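Local coordinates for microtubule-associated protein 1 light chain 3 (Plasmodium falciparum, PDB 4EOY) that is a ubiquitin-like protein of the Atg8 autophagy family that binds a peptide of Atg3, probably its conjugating enzyme partner, at residues A[24-37]-A[47-59]. The protein carries 3 engineered substitutions. Residues are numbered along the deposited sequence; the frame is centred on the assembly and turned at random.
Sequences IRSKYPNRIPVVIE and IEKKKFLVPMNML. Engineered in segment 24-37: Ile36 (natural residue Cys).
Leu53 swings its CG anti to the backbone N (chi1 -154°), carrying both methyls toward the chain segment opposite: CD2 meets Tyr28 CD2 at 4.0 Å and, tip to tip, approaches CG1 of Ile24, while CD1 settles over the backbone of Ile32 and Pro33. Arg31 sets CG anti to its carbonyl carbon (chi1 -69°) and runs extended to NE, crossing Leu53 at about a right angle. Its NH1 donates to Leu53 O, which lies near the guanidinium plane; the modelled bond is very short and bent, so its exact length is doubtful. Pro55 CG lies over one guanidinium face, offset toward its rim, 4.0 Å from Arg31 CZ. Strands 31-38 and 51-55 thus illustrate how the ubiquitin-like core begins, after two N-terminal helices, with a beta hairpin whose second strand edges the sheet. Val34 and Phe52 form a hydrogen-bonded pair, with Phe52 N to Val34 O at 2.7 Å. On their face Val34 CG2 touches Val54 CG2 at 3.9 Å, and helix 60-72 covers Val54 and the engineered Ile36. Along the outer edge of strand 51-55, the backbones of Lys51 and Leu53 hydrogen-bond the bound Atg3 peptide, an aromatic side chain of which packs on Pro55. Toward the hairpin's connecting loop, Lys50 NZ makes a salt bridge with Glu37 OE2 at 2.7 Å, approaching on its syn lone pair, and the Glu37 side chain lies about 3 Å from a bound calcium ion.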
ATOM      1  N   ILE A  24      -7.163   6.922  13.262  1.00 56.84           N
ATOM      2  CA  ILE A  24      -6.575   7.613  12.115  1.00 59.38           C
ATOM      3  C   ILE A  24      -7.678   8.117  11.156  1.00 53.81           C
ATOM      4  O   ILE A  24      -7.553   9.196  10.557  1.00 48.84           O
ATOM      5  CB  ILE A  24      -5.547   6.725  11.377  1.00 68.87           C
ATOM      6  CG1 ILE A  24      -4.496   7.591  10.680  1.00 64.98           C
ATOM      7  CG2 ILE A  24      -6.237   5.797  10.387  1.00 82.22           C
ATOM      8  CD1 ILE A  24      -3.573   8.308  11.640  1.00 65.76           C
ATOM      9  N   ARG A  25      -8.754   7.340  11.024  1.00 44.29           N
ATOM     10  CA  ARG A  25      -9.918   7.738  10.215  1.00 45.44           C
ATOM     11  C   ARG A  25     -10.747   8.853  10.854  1.00 38.30           C
ATOM     12  O   ARG A  25     -11.343   9.650  10.147  1.00 41.29           O
ATOM     13  CB  ARG A  25     -10.845   6.550   9.961  1.00 43.71           C
ATOM     14  CG  ARG A  25     -10.356   5.576   8.899  1.00 51.47           C
ATOM     15  CD  ARG A  25     -10.510   6.128   7.488  1.00 42.31           C
ATOM     16  NE  ARG A  25     -11.910   6.343   7.101  1.00 50.31           N
ATOM     17  CZ  ARG A  25     -12.301   6.870   5.939  1.00 52.96           C
ATOM     18  NH1 ARG A  25     -11.406   7.245   5.031  1.00 54.70           N
ATOM     19  NH2 ARG A  25     -13.595   7.030   5.679  1.00 56.51           N
ATOM     20  N   SER A  26     -10.818   8.887  12.182  1.00 42.99           N
ATOM     21  CA  SER A  26     -11.495   9.986  12.866  1.00 49.03           C
ATOM     22  C   SER A  26     -10.641  11.261  12.766  1.00 51.21           C
ATOM     23  O   SER A  26     -11.180  12.354  12.569  1.00 59.05           O
ATOM     24  CB  SER A  26     -11.789   9.620  14.327  1.00 52.38           C
ATOM     25  OG  SER A  26     -10.595   9.437  15.063  1.00 62.11           O
ATOM     26  N   LYS A  27      -9.317  11.110  12.889  1.00 44.18           N
ATOM     27  CA  LYS A  27      -8.382  12.242  12.818  1.00 49.09           C
ATOM     28  C   LYS A  27      -8.234  12.805  11.404  1.00 57.39           C
ATOM     29  O   LYS A  27      -8.111  14.024  11.248  1.00 53.47           O
ATOM     30  CB  LYS A  27      -6.998  11.837  13.328  1.00 59.81           C
ATOM     31  CG  LYS A  27      -6.878  11.753  14.842  1.00 62.95           C
ATOM     32  CD  LYS A  27      -5.603  11.030  15.265  1.00 76.50           C
ATOM     33  CE  LYS A  27      -4.338  11.705  14.745  1.00 80.08           C
ATOM     34  NZ  LYS A  27      -4.274  13.154  15.082  1.00 65.47           N
ATOM     35  N   TYR A  28      -8.220  11.923  10.395  1.00 44.54           N
ATOM     36  CA  TYR A  28      -8.005  12.329   8.996  1.00 49.55           C
ATOM     37  C   TYR A  28      -9.023  11.701   8.046  1.00 55.74           C
ATOM     38  O   TYR A  28      -8.678  10.822   7.250  1.00 47.20           O
ATOM     39  CB  TYR A  28      -6.593  11.949   8.547  1.00 53.10           C
ATOM     40  CG  TYR A  28      -5.520  12.393   9.505  1.00 49.39           C
ATOM     41  CD1 TYR A  28      -5.230  13.737   9.668  1.00 55.86           C
ATOM     42  CD2 TYR A  28      -4.802  11.467  10.252  1.00 60.62           C
ATOM     43  CE1 TYR A  28      -4.252  14.152  10.548  1.00 64.78           C
ATOM     44  CE2 TYR A  28      -3.814  11.869  11.132  1.00 72.61           C
ATOM     45  CZ  TYR A  28      -3.544  13.212  11.282  1.00 72.45           C
ATOM     46  OH  TYR A  28      -2.562  13.605  12.163  1.00 79.78           O
ATOM     47  N   PRO A  29     -10.282  12.166   8.107  1.00 52.22           N
ATOM     48  CA  PRO A  29     -11.377  11.535   7.364  1.00 51.14           C
ATOM     49  C   PRO A  29     -11.259  11.603   5.834  1.00 51.50           C
ATOM     50  O   PRO A  29     -11.962  10.863   5.138  1.00 58.79           O
ATOM     51  CB  PRO A  29     -12.618  12.296   7.845  1.00 52.79           C
ATOM     52  CG  PRO A  29     -12.098  13.606   8.319  1.00 62.84           C
ATOM     53  CD  PRO A  29     -10.739  13.330   8.883  1.00 55.03           C
ATOM     54  N   ASN A  30     -10.385  12.470   5.321  1.00 43.45           N
ATOM     55  CA  ASN A  30     -10.169  12.588   3.876  1.00 39.95           C
ATOM     56  C   ASN A  30      -9.006  11.740   3.338  1.00 35.73           C
ATOM     57  O   ASN A  30      -8.636  11.879   2.171  1.00 29.09           O
ATOM     58  CB  ASN A  30      -9.938  14.056   3.498  1.00 38.99           C
ATOM     59  CG  ASN A  30     -11.115  14.936   3.842  1.00 49.89           C
ATOM     60  OD1 ASN A  30     -12.255  14.473   3.951  1.00 63.30           O
ATOM     61  ND2 ASN A  30     -10.848  16.218   4.007  1.00 46.20           N
ATOM     62  N   ARG A  31      -8.417  10.892   4.181  1.00 33.95           N
ATOM     63  CA  ARG A  31      -7.351   9.977   3.746  1.00 37.07           C
ATOM     64  C   ARG A  31      -7.683   8.529   4.125  1.00 34.76           C
ATOM     65  O   ARG A  31      -8.406   8.277   5.105  1.00 29.45           O
ATOM     66  CB  ARG A  31      -6.010  10.398   4.353  1.00 41.31           C
ATOM     67  CG  ARG A  31      -5.461  11.709   3.794  1.00 38.82           C
ATOM     68  CD  ARG A  31      -4.055  12.017   4.309  1.00 52.11           C
ATOM     69  NE  ARG A  31      -3.356  13.077   3.553  1.00 54.02           N
ATOM     70  CZ  ARG A  31      -2.399  12.890   2.632  1.00 48.63           C
ATOM     71  NH1 ARG A  31      -1.974  11.674   2.298  1.00 46.03           N
ATOM     72  NH2 ARG A  31      -1.848  13.943   2.034  1.00 49.34           N
ATOM     73  N   ILE A  32      -7.168   7.572   3.354  1.00 33.66           N
ATOM     74  CA  ILE A  32      -7.417   6.155   3.644  1.00 28.37           C
ATOM     75  C   ILE A  32      -6.146   5.426   4.028  1.00 25.08           C
ATOM     76  O   ILE A  32      -5.086   5.658   3.441  1.00 23.29           O
ATOM     77  CB  ILE A  32      -8.143   5.436   2.485  1.00 32.44           C
ATOM     78  CG1 ILE A  32      -7.298   5.422   1.225  1.00 37.88           C
ATOM     79  CG2 ILE A  32      -9.463   6.140   2.195  1.00 35.97           C
ATOM     80  CD1 ILE A  32      -7.834   4.484   0.167  1.00 39.21           C
ATOM     81  N   PRO A  33      -6.232   4.570   5.061  1.00 26.38           N
ATOM     82  CA  PRO A  33      -5.067   3.814   5.477  1.00 27.84           C
ATOM     83  C   PRO A  33      -4.834   2.591   4.583  1.00 30.34           C
ATOM     84  O   PRO A  33      -5.722   1.741   4.450  1.00 29.18           O
ATOM     85  CB  PRO A  33      -5.415   3.402   6.914  1.00 26.23           C
ATOM     86  CG  PRO A  33      -6.900   3.367   6.951  1.00 22.15           C
ATOM     87  CD  PRO A  33      -7.356   4.423   6.008  1.00 25.22           C
ATOM     88  N   VAL A  34      -3.642   2.518   3.994  1.00 26.14           N
ATOM     89  CA  VAL A  34      -3.280   1.457   3.080  1.00 25.10           C
ATOM     90  C   VAL A  34      -2.004   0.789   3.564  1.00 33.45           C
ATOM     91  O   VAL A  34      -1.070   1.480   3.967  1.00 38.87           O
ATOM     92  CB  VAL A  34      -3.051   2.003   1.663  1.00 18.69           C
ATOM     93  CG1 VAL A  34      -2.582   0.899   0.740  1.00 19.52           C
ATOM     94  CG2 VAL A  34      -4.320   2.634   1.137  1.00 21.14           C
ATOM     95  N   VAL A  35      -1.974  -0.546   3.522  1.00 28.48           N
ATOM     96  CA  VAL A  35      -0.786  -1.328   3.832  1.00 24.44           C
ATOM     97  C   VAL A  35      -0.383  -2.106   2.586  1.00 27.19           C
ATOM     98  O   VAL A  35      -1.218  -2.766   1.972  1.00 26.19           O
ATOM     99  CB  VAL A  35      -1.028  -2.316   4.989  1.00 29.23           C
ATOM    100  CG1 VAL A  35       0.291  -2.965   5.426  1.00 27.23           C
ATOM    101  CG2 VAL A  35      -1.661  -1.597   6.164  1.00 33.49           C
ATOM    102  N   ILE A  36       0.892  -2.032   2.215  1.00 27.05           N
ATOM    103  CA  ILE A  36       1.395  -2.747   1.033  1.00 31.49           C
ATOM    104  C   ILE A  36       2.146  -4.022   1.423  1.00 31.15           C
ATOM    105  O   ILE A  36       2.991  -4.013   2.330  1.00 39.74           O
ATOM    106  CB  ILE A  36       2.340  -1.881   0.192  1.00 31.01           C
ATOM    107  CG1 ILE A  36       2.918  -2.695  -0.969  1.00 30.23           C
ATOM    108  CG2 ILE A  36       3.498  -1.405   1.027  1.00 36.46           C
ATOM    109  CD1 ILE A  36       3.466  -1.840  -2.076  1.00 30.80           C
ATOM    110  N   GLU A  37       1.868  -5.112   0.723  1.00 21.89           N
ATOM    111  CA  GLU A  37       2.470  -6.403   1.062  1.00 20.88           C
ATOM    112  C   GLU A  37       3.029  -7.114  -0.160  1.00 19.35           C
ATOM    113  O   GLU A  37       2.442  -7.079  -1.243  1.00 15.06           O
ATOM    114  CB  GLU A  37       1.425  -7.284   1.733  1.00 27.12           C
ATOM    115  CG  GLU A  37       1.909  -7.937   3.015  1.00 34.88           C
ATOM    116  CD  GLU A  37       1.859  -7.010   4.216  1.00 39.27           C
ATOM    117  OE1 GLU A  37       0.760  -6.490   4.532  1.00 36.43           O
ATOM    118  OE2 GLU A  37       2.919  -6.820   4.852  1.00 35.89           O
ATOM    119  N   ILE A  47       9.946  -3.816   1.022  1.00 32.88           N
ATOM    120  CA  ILE A  47       9.962  -2.414   1.453  1.00 34.54           C
ATOM    121  C   ILE A  47       9.834  -2.345   2.974  1.00 37.48           C
ATOM    122  O   ILE A  47       9.030  -3.070   3.573  1.00 42.20           O
ATOM    123  CB  ILE A  47       8.875  -1.561   0.743  1.00 28.95           C
ATOM    124  CG1 ILE A  47       7.453  -2.055   1.048  1.00 28.10           C
ATOM    125  CG2 ILE A  47       9.117  -1.565  -0.750  1.00 29.11           C
ATOM    126  CD1 ILE A  47       6.368  -1.338   0.258  1.00 21.54           C
ATOM    127  N   GLU A  48      10.662  -1.505   3.592  1.00 45.22           N
ATOM    128  CA  GLU A  48      10.672  -1.347   5.049  1.00 44.53           C
ATOM    129  C   GLU A  48       9.521  -0.466   5.511  1.00 36.80           C
ATOM    130  O   GLU A  48       8.995  -0.675   6.611  1.00 33.65           O
ATOM    131  CB  GLU A  48      12.004  -0.761   5.524  1.00 61.90           C
ATOM    132  CG  GLU A  48      13.213  -1.598   5.127  1.00 75.10           C
ATOM    133  CD  GLU A  48      14.486  -1.171   5.828  1.00 84.13           C
ATOM    134  OE1 GLU A  48      14.673   0.047   6.042  1.00 83.16           O
ATOM    135  OE2 GLU A  48      15.301  -2.058   6.160  1.00105.48           O
ATOM    136  N   LYS A  49       9.153   0.516   4.679  1.00 31.61           N
ATOM    137  CA  LYS A  49       7.991   1.374   4.930  1.00 32.65           C
ATOM    138  C   LYS A  49       6.832   0.989   4.011  1.00 28.80           C
ATOM    139  O   LYS A  49       6.928   1.112   2.780  1.00 21.81           O
ATOM    140  CB  LYS A  49       8.361   2.854   4.761  1.00 41.61           C
ATOM    141  CG  LYS A  49       8.976   3.449   6.022  1.00 50.98           C
ATOM    142  CD  LYS A  49       9.070   4.966   5.976  1.00 75.69           C
ATOM    143  CE  LYS A  49      10.460   5.437   5.581  1.00 75.83           C
ATOM    144  NZ  LYS A  49      11.487   5.187   6.631  1.00 63.35           N
ATOM    145  N   LYS A  50       5.747   0.512   4.623  1.00 27.34           N
ATOM    146  CA  LYS A  50       4.641  -0.097   3.879  1.00 29.07           C
ATOM    147  C   LYS A  50       3.253   0.433   4.222  1.00 28.82           C
ATOM    148  O   LYS A  50       2.255  -0.029   3.653  1.00 28.51           O
ATOM    149  CB  LYS A  50       4.665  -1.616   4.071  1.00 33.85           C
ATOM    150  CG  LYS A  50       4.525  -2.073   5.510  1.00 38.59           C
ATOM    151  CD  LYS A  50       4.612  -3.580   5.586  1.00 41.50           C
ATOM    152  CE  LYS A  50       4.162  -4.111   6.935  1.00 47.47           C
ATOM    153  NZ  LYS A  50       4.097  -5.607   6.906  1.00 49.10           N
ATOM    154  N   LYS A  51       3.183   1.429   5.098  1.00 25.89           N
ATOM    155  CA  LYS A  51       1.908   2.017   5.500  1.00 26.76           C
ATOM    156  C   LYS A  51       1.748   3.377   4.833  1.00 28.40           C
ATOM    157  O   LYS A  51       2.631   4.223   4.930  1.00 26.19           O
ATOM    158  CB  LYS A  51       1.849   2.169   7.023  1.00 28.31           C
ATOM    159  CG  LYS A  51       2.077   0.871   7.776  1.00 29.44           C
ATOM    160  CD  LYS A  51       1.137   0.681   8.958  1.00 30.76           C
ATOM    161  CE  LYS A  51       1.407   1.682  10.067  1.00 39.18           C
ATOM    162  NZ  LYS A  51       0.528   1.485  11.253  1.00 42.11           N
ATOM    163  N   PHE A  52       0.619   3.567   4.162  1.00 25.77           N
ATOM    164  CA  PHE A  52       0.325   4.779   3.430  1.00 25.34           C
ATOM    165  C   PHE A  52      -0.979   5.393   3.896  1.00 23.97           C
ATOM    166  O   PHE A  52      -1.933   4.674   4.216  1.00 26.55           O
ATOM    167  CB  PHE A  52       0.195   4.459   1.941  1.00 27.64           C
ATOM    168  CG  PHE A  52       1.492   4.157   1.289  1.00 28.02           C
ATOM    169  CD1 PHE A  52       2.096   2.934   1.478  1.00 25.84           C
ATOM    170  CD2 PHE A  52       2.128   5.119   0.506  1.00 34.59           C
ATOM    171  CE1 PHE A  52       3.305   2.651   0.881  1.00 29.94           C
ATOM    172  CE2 PHE A  52       3.344   4.844  -0.098  1.00 34.81           C
ATOM    173  CZ  PHE A  52       3.931   3.603   0.091  1.00 34.45           C
ATOM    174  N   LEU A  53      -1.015   6.715   3.917  1.00 20.55           N
ATOM    175  CA  LEU A  53      -2.226   7.454   4.212  1.00 21.32           C
ATOM    176  C   LEU A  53      -2.552   8.221   2.944  1.00 22.92           C
ATOM    177  O   LEU A  53      -1.996   9.293   2.699  1.00 25.69           O
ATOM    178  CB  LEU A  53      -1.981   8.373   5.406  1.00 23.48           C
ATOM    179  CG  LEU A  53      -3.170   8.764   6.267  1.00 27.70           C
ATOM    180  CD1 LEU A  53      -3.991   7.534   6.655  1.00 32.39           C
ATOM    181  CD2 LEU A  53      -2.674   9.493   7.507  1.00 26.18           C
ATOM    182  N   VAL A  54      -3.419   7.646   2.109  1.00 24.60           N
ATOM    183  CA  VAL A  54      -3.600   8.109   0.727  1.00 23.56           C
ATOM    184  C   VAL A  54      -4.816   9.031   0.584  1.00 25.55           C
ATOM    185  O   VAL A  54      -5.900   8.707   1.063  1.00 28.14           O
ATOM    186  CB  VAL A  54      -3.798   6.910  -0.200  1.00 27.74           C
ATOM    187  CG1 VAL A  54      -3.934   7.355  -1.650  1.00 33.06           C
ATOM    188  CG2 VAL A  54      -2.634   5.943  -0.042  1.00 29.99           C
ATOM    189  N   PRO A  55      -4.650  10.178  -0.087  1.00 24.59           N
ATOM    190  CA  PRO A  55      -5.789  11.074  -0.268  1.00 28.13           C
ATOM    191  C   PRO A  55      -6.951  10.361  -0.946  1.00 31.14           C
ATOM    192  O   PRO A  55      -6.737   9.615  -1.907  1.00 34.84           O
ATOM    193  CB  PRO A  55      -5.241  12.177  -1.177  1.00 26.30           C
ATOM    194  CG  PRO A  55      -3.777  12.126  -1.000  1.00 24.43           C
ATOM    195  CD  PRO A  55      -3.446  10.692  -0.754  1.00 27.52           C
ATOM    196  N   MET A  56      -8.160  10.588  -0.447  1.00 28.87           N
ATOM    197  CA  MET A  56      -9.337   9.877  -0.951  1.00 28.38           C
ATOM    198  C   MET A  56      -9.605  10.085  -2.453  1.00 23.86           C
ATOM    199  O   MET A  56     -10.041   9.155  -3.132  1.00 24.42           O
ATOM    200  CB  MET A  56     -10.571  10.254  -0.137  1.00 31.92           C
ATOM    201  CG  MET A  56     -11.017  11.698  -0.293  1.00 33.48           C
ATOM    202  SD  MET A  56     -12.570  11.996   0.555  1.00 51.76           S
ATOM    203  CE  MET A  56     -12.989  13.629  -0.064  1.00 37.53           C
ATOM    204  N   ASN A  57      -9.359  11.298  -2.960  1.00 28.95           N
ATOM    205  CA  ASN A  57      -9.582  11.637  -4.375  1.00 25.76           C
ATOM    206  C   ASN A  57      -8.426  11.315  -5.327  1.00 25.51           C
ATOM    207  O   ASN A  57      -8.534  11.529  -6.536  1.00 20.97           O
ATOM    208  CB  ASN A  57     -10.019  13.096  -4.535  1.00 25.92           C
ATOM    209  CG  ASN A  57     -11.516  13.292  -4.348  1.00 30.05           C
ATOM    210  OD1 ASN A  57     -12.317  12.378  -4.557  1.00 52.99           O
ATOM    211  ND2 ASN A  57     -11.903  14.493  -3.983  1.00 23.33           N
ATOM    212  N   MET A  58      -7.338  10.763  -4.797  1.00 30.70           N
ATOM    213  CA  MET A  58      -6.242  10.291  -5.646  1.00 29.90           C
ATOM    214  C   MET A  58      -6.704   9.139  -6.542  1.00 28.43           C
ATOM    215  O   MET A  58      -7.314   8.178  -6.068  1.00 27.59           O
ATOM    216  CB  MET A  58      -5.050   9.811  -4.812  1.00 27.90           C
ATOM    217  CG  MET A  58      -3.944   9.152  -5.623  1.00 28.12           C
ATOM    218  SD  MET A  58      -2.381   8.954  -4.718  1.00 40.05           S
ATOM    219  CE  MET A  58      -1.778  10.656  -4.796  1.00 27.69           C
ATOM    220  N   LEU A  59      -6.364   9.217  -7.820  1.00 23.03           N
ATOM    221  CA  LEU A  59      -6.707   8.156  -8.758  1.00 28.82           C
ATOM    222  C   LEU A  59      -5.858   6.917  -8.516  1.00 25.96           C
ATOM    223  O   LEU A  59      -4.691   7.008  -8.140  1.00 26.74           O
ATOM    224  CB  LEU A  59      -6.527   8.627 -10.202  1.00 28.92           C
ATOM    225  CG  LEU A  59      -7.509   9.700 -10.643  1.00 34.85           C
ATOM    226  CD1 LEU A  59      -7.046  10.335 -11.945  1.00 44.27           C
ATOM    227  CD2 LEU A  59      -8.903   9.099 -10.773  1.00 36.50           C
TER